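Side-chain contacts in rRNA N-glycosidase (Bougainvillea spectabilis, PDB 3CTK), which belongs to the ribosome-inactivating protein family, whose members share a fold of mixed alpha and beta structure: residues K89-T92 against V93-S96; F185-F189 against K190-L194. One frame throughout, in Å; residues are numbered along the deposited sequence.

Overall arrangement
Both contacts are local, each made where the chain passes from a loop into a helix. Contact 1 comes first: the six-stranded mixed sheet gives up the chain at the end of strand 81-88, and the loop that follows turns it into the short helix 92-97, which leads on to the edge strand 105-108. Four helices from 114-121 to 170-180 follow before contact 2, where 185-189 brings the chain back into helix 189-196 beside helix 170-180. The two contacts run in series, neither nested nor crossed. Their centres stand about 30 Å apart, on opposite sides of the chain's centre, the first at the surface by the sheet, the second partly buried among the helices.

Contact 1 of 2, residues K89-T92 against V93-S96; sequences KVPT and VATS
Val90 and Pro91 meet Ala94 and Thr95 in a local contact at the protein surface, where the loop after strand 81-88 winds into the N-terminal turn of helix 92-97 with Pro91 at the N-cap position. Val90 brings a single branch to the helix: CG2, set between its backbone N and carbonyl carbon, lies 4.0 Å from Ala94 CB and equally far from Thr95 CG2. The proline ring adds a second apolar touch, its CB 3.7 Å from Val93 CG1. Behind this patch, Val93 and Ala94 rest on Phe47 of strand 47-53, so the turn is seated against the sheet. Backbone bonds close the turn: Ala94 N reaches Pro91 O at 2.9 Å from well above the carbonyl plane, whereas Ser96 N approaches Thr92 O almost in line with the carbonyl bond, its N-H...O angle 143°. The hydroxyls of Thr95 and Ser96 also lie near Thr92 O. With chi1 at -65°, Ser96 OG swings back along the helix and stands 3.6 Å from Thr92 CG2. One water bridges loop and helix, donating to Val90 O at 2.9 Å and hydrogen-bonding Thr95 OG1 at 3.0 Å.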
# COMPACT_ATOMS: atom_id res chain seq x y z
N LYS A 89 13.44 0.87 10.54
CA LYS A 89 12.38 0.91 11.54
C LYS A 89 11.20 -0.03 11.35
O LYS A 89 10.09 0.27 11.80
CB LYS A 89 11.85 2.34 11.67
CG LYS A 89 12.93 3.41 11.77
CD LYS A 89 13.85 3.19 12.96
CE LYS A 89 14.88 4.31 13.06
NZ LYS A 89 15.85 4.07 14.18
N VAL A 90 11.40 -1.16 10.67
CA VAL A 90 10.31 -2.11 10.49
C VAL A 90 10.32 -3.07 11.69
O VAL A 90 11.30 -3.14 12.43
CB VAL A 90 10.46 -2.91 9.17
CG1 VAL A 90 10.33 -1.97 7.98
CG2 VAL A 90 11.80 -3.64 9.14
N PRO A 91 9.22 -3.81 11.90
CA PRO A 91 9.16 -4.74 13.03
C PRO A 91 10.32 -5.73 13.01
O PRO A 91 10.76 -6.16 11.94
CB PRO A 91 7.82 -5.44 12.84
CG PRO A 91 6.98 -4.38 12.17
CD PRO A 91 7.94 -3.80 11.16
N THR A 92 10.81 -6.10 14.19
CA THR A 92 11.91 -7.05 14.27
C THR A 92 11.51 -8.37 13.60
O THR A 92 12.33 -9.03 12.97
CB THR A 92 12.31 -7.34 15.73
OG1 THR A 92 12.73 -6.11 16.35
CG2 THR A 92 13.46 -8.34 15.79
N VAL A 93 10.23 -8.72 13.71
CA VAL A 93 9.75 -9.96 13.11
C VAL A 93 9.92 -9.93 11.59
O VAL A 93 10.05 -10.98 10.95
CB VAL A 93 8.26 -10.22 13.45
CG1 VAL A 93 7.39 -9.08 12.94
CG2 VAL A 93 7.81 -11.54 12.86
N ALA A 94 9.93 -8.74 11.00
CA ALA A 94 10.10 -8.59 9.56
C ALA A 94 11.51 -8.98 9.12
O ALA A 94 11.69 -9.81 8.22
CB ALA A 94 9.80 -7.15 9.14
N THR A 95 12.51 -8.39 9.74
CA THR A 95 13.89 -8.69 9.37
C THR A 95 14.31 -10.08 9.84
O THR A 95 15.22 -10.68 9.28
CB THR A 95 14.86 -7.63 9.93
OG1 THR A 95 14.55 -7.37 11.31
CG2 THR A 95 14.75 -6.33 9.13
N SER A 96 13.63 -10.60 10.86
CA SER A 96 13.97 -11.92 11.38
C SER A 96 13.32 -13.08 10.64
O SER A 96 13.94 -14.13 10.46
CB SER A 96 13.59 -12.03 12.87
OG SER A 96 14.35 -11.15 13.66
O HOH W 1 13.79 -4.64 12.36

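Contact 2 of 2, residues F185-F189 against K190-L194; sequences FKPNF and KVLNL
Asn188 turns its CG in between its own backbone N and carbonyl carbon, chi1 65°, and a chi2 of 40° then aims OD1 at the amides of Lys190 and Val191 in the first turn of helix 189-196. Val191 holds CG1 anti to its backbone N, chi1 173°, which sends that methyl to Pro187 and leaves CG2 beside the asparagine amide. OD1 accepts Val191 N at 2.9 Å in a nearly straight bond, the donor tilted modestly from the plane of the side-chain carbonyl. It also takes a weak, strongly bent bond from Lys190 N. This is an N-cap: one side-chain oxygen serves two main-chain N-H groups at the start of the helix, where the preceding turn that would supply carbonyls is absent. The rest of the amide is held too, since ND2 bonds to Tyr171 OH on helix 170-180, which fixes the rotation of the capping group. The Asn188 and Val191 side chains cross at about a right angle, with OD1 3.4 Å from Val191 CG2. Past the cap, ordinary helical bonding begins, with Leu192 N reaching Asn188 O at 3.2 Å and Asn193 N reaching Phe189 O at 3.0 Å. Pro187, buried, lays its ring against the helix from the loop side. Its CB sits 3.7 Å from Val191 CG1 and only 3.3 Å from Leu192 CD1, a tight carbon pair. Lys190 runs out extended, away from the loop; its NZ forms a salt bridge with Asp240, and the ammonium makes cation-pi contacts with Trp229 and Tyr171. Val191 packs on Tyr171 and Glu175 of helix 170-180.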
# COMPACT_ATOMS: atom_id res chain seq x y z
N PHE A 185 -0.76 8.88 -14.23
CA PHE A 185 -1.41 10.01 -13.58
C PHE A 185 -0.75 10.37 -12.26
O PHE A 185 -0.04 9.56 -11.66
CB PHE A 185 -2.89 9.70 -13.32
CG PHE A 185 -3.13 8.72 -12.19
CD1 PHE A 185 -2.86 7.37 -12.35
CD2 PHE A 185 -3.63 9.16 -10.96
CE1 PHE A 185 -3.07 6.46 -11.30
CE2 PHE A 185 -3.84 8.27 -9.91
CZ PHE A 185 -3.56 6.92 -10.08
N LYS A 186 -0.98 11.60 -11.82
CA LYS A 186 -0.46 12.07 -10.55
C LYS A 186 -1.68 12.08 -9.63
O LYS A 186 -2.75 12.54 -10.03
CB LYS A 186 0.14 13.47 -10.69
CG LYS A 186 1.43 13.47 -11.51
CD LYS A 186 1.86 14.86 -11.90
CE LYS A 186 3.02 14.81 -12.89
NZ LYS A 186 3.36 16.15 -13.42
N PRO A 187 -1.53 11.56 -8.41
CA PRO A 187 -2.63 11.49 -7.43
C PRO A 187 -3.24 12.85 -7.08
O PRO A 187 -2.52 13.79 -6.75
CB PRO A 187 -1.97 10.81 -6.23
CG PRO A 187 -0.54 11.27 -6.33
CD PRO A 187 -0.26 11.14 -7.80
N ASN A 188 -4.57 12.94 -7.17
CA ASN A 188 -5.25 14.19 -6.87
C ASN A 188 -5.34 14.47 -5.38
O ASN A 188 -4.91 13.67 -4.55
CB ASN A 188 -6.64 14.24 -7.53
CG ASN A 188 -7.62 13.21 -6.97
OD1 ASN A 188 -7.66 12.96 -5.77
ND2 ASN A 188 -8.44 12.65 -7.85
N PHE A 189 -5.90 15.63 -5.03
CA PHE A 189 -6.03 16.05 -3.64
C PHE A 189 -6.74 15.05 -2.74
O PHE A 189 -6.37 14.91 -1.58
CB PHE A 189 -6.74 17.40 -3.56
CG PHE A 189 -6.08 18.48 -4.37
CD1 PHE A 189 -6.59 18.85 -5.61
CD2 PHE A 189 -4.94 19.12 -3.90
CE1 PHE A 189 -5.97 19.84 -6.37
CE2 PHE A 189 -4.32 20.12 -4.65
CZ PHE A 189 -4.84 20.48 -5.89
N LYS A 190 -7.76 14.38 -3.26
CA LYS A 190 -8.51 13.41 -2.46
C LYS A 190 -7.69 12.15 -2.21
O LYS A 190 -7.68 11.62 -1.09
CB LYS A 190 -9.83 13.04 -3.14
CG LYS A 190 -10.64 12.00 -2.36
CD LYS A 190 -12.08 11.88 -2.83
CE LYS A 190 -12.82 10.78 -2.05
NZ LYS A 190 -14.27 10.73 -2.36
N VAL A 191 -7.01 11.66 -3.24
CA VAL A 191 -6.18 10.47 -3.08
C VAL A 191 -5.18 10.71 -1.94
O VAL A 191 -5.07 9.91 -1.02
CB VAL A 191 -5.40 10.15 -4.37
CG1 VAL A 191 -4.41 9.02 -4.13
CG2 VAL A 191 -6.38 9.77 -5.48
N LEU A 192 -4.48 11.83 -2.01
CA LEU A 192 -3.50 12.19 -0.99
C LEU A 192 -4.11 12.36 0.39
O LEU A 192 -3.53 11.93 1.39
CB LEU A 192 -2.76 13.46 -1.41
CG LEU A 192 -1.49 13.28 -2.26
CD1 LEU A 192 -1.66 12.14 -3.23
CD2 LEU A 192 -1.18 14.58 -2.99
N ASN A 193 -5.30 12.96 0.45
CA ASN A 193 -5.96 13.18 1.73
C ASN A 193 -6.35 11.86 2.40
O ASN A 193 -6.15 11.69 3.61
CB ASN A 193 -7.21 14.04 1.54
CG ASN A 193 -7.87 14.42 2.85
OD1 ASN A 193 -7.27 15.13 3.67
ND2 ASN A 193 -9.09 13.96 3.05
N LEU A 194 -6.89 10.93 1.62
CA LEU A 194 -7.28 9.63 2.17
C LEU A 194 -6.05 8.90 2.68
O LEU A 194 -6.08 8.30 3.76
CB LEU A 194 -8.00 8.80 1.09
CG LEU A 194 -9.39 9.30 0.68
CD1 LEU A 194 -9.91 8.49 -0.49
CD2 LEU A 194 -10.35 9.18 1.86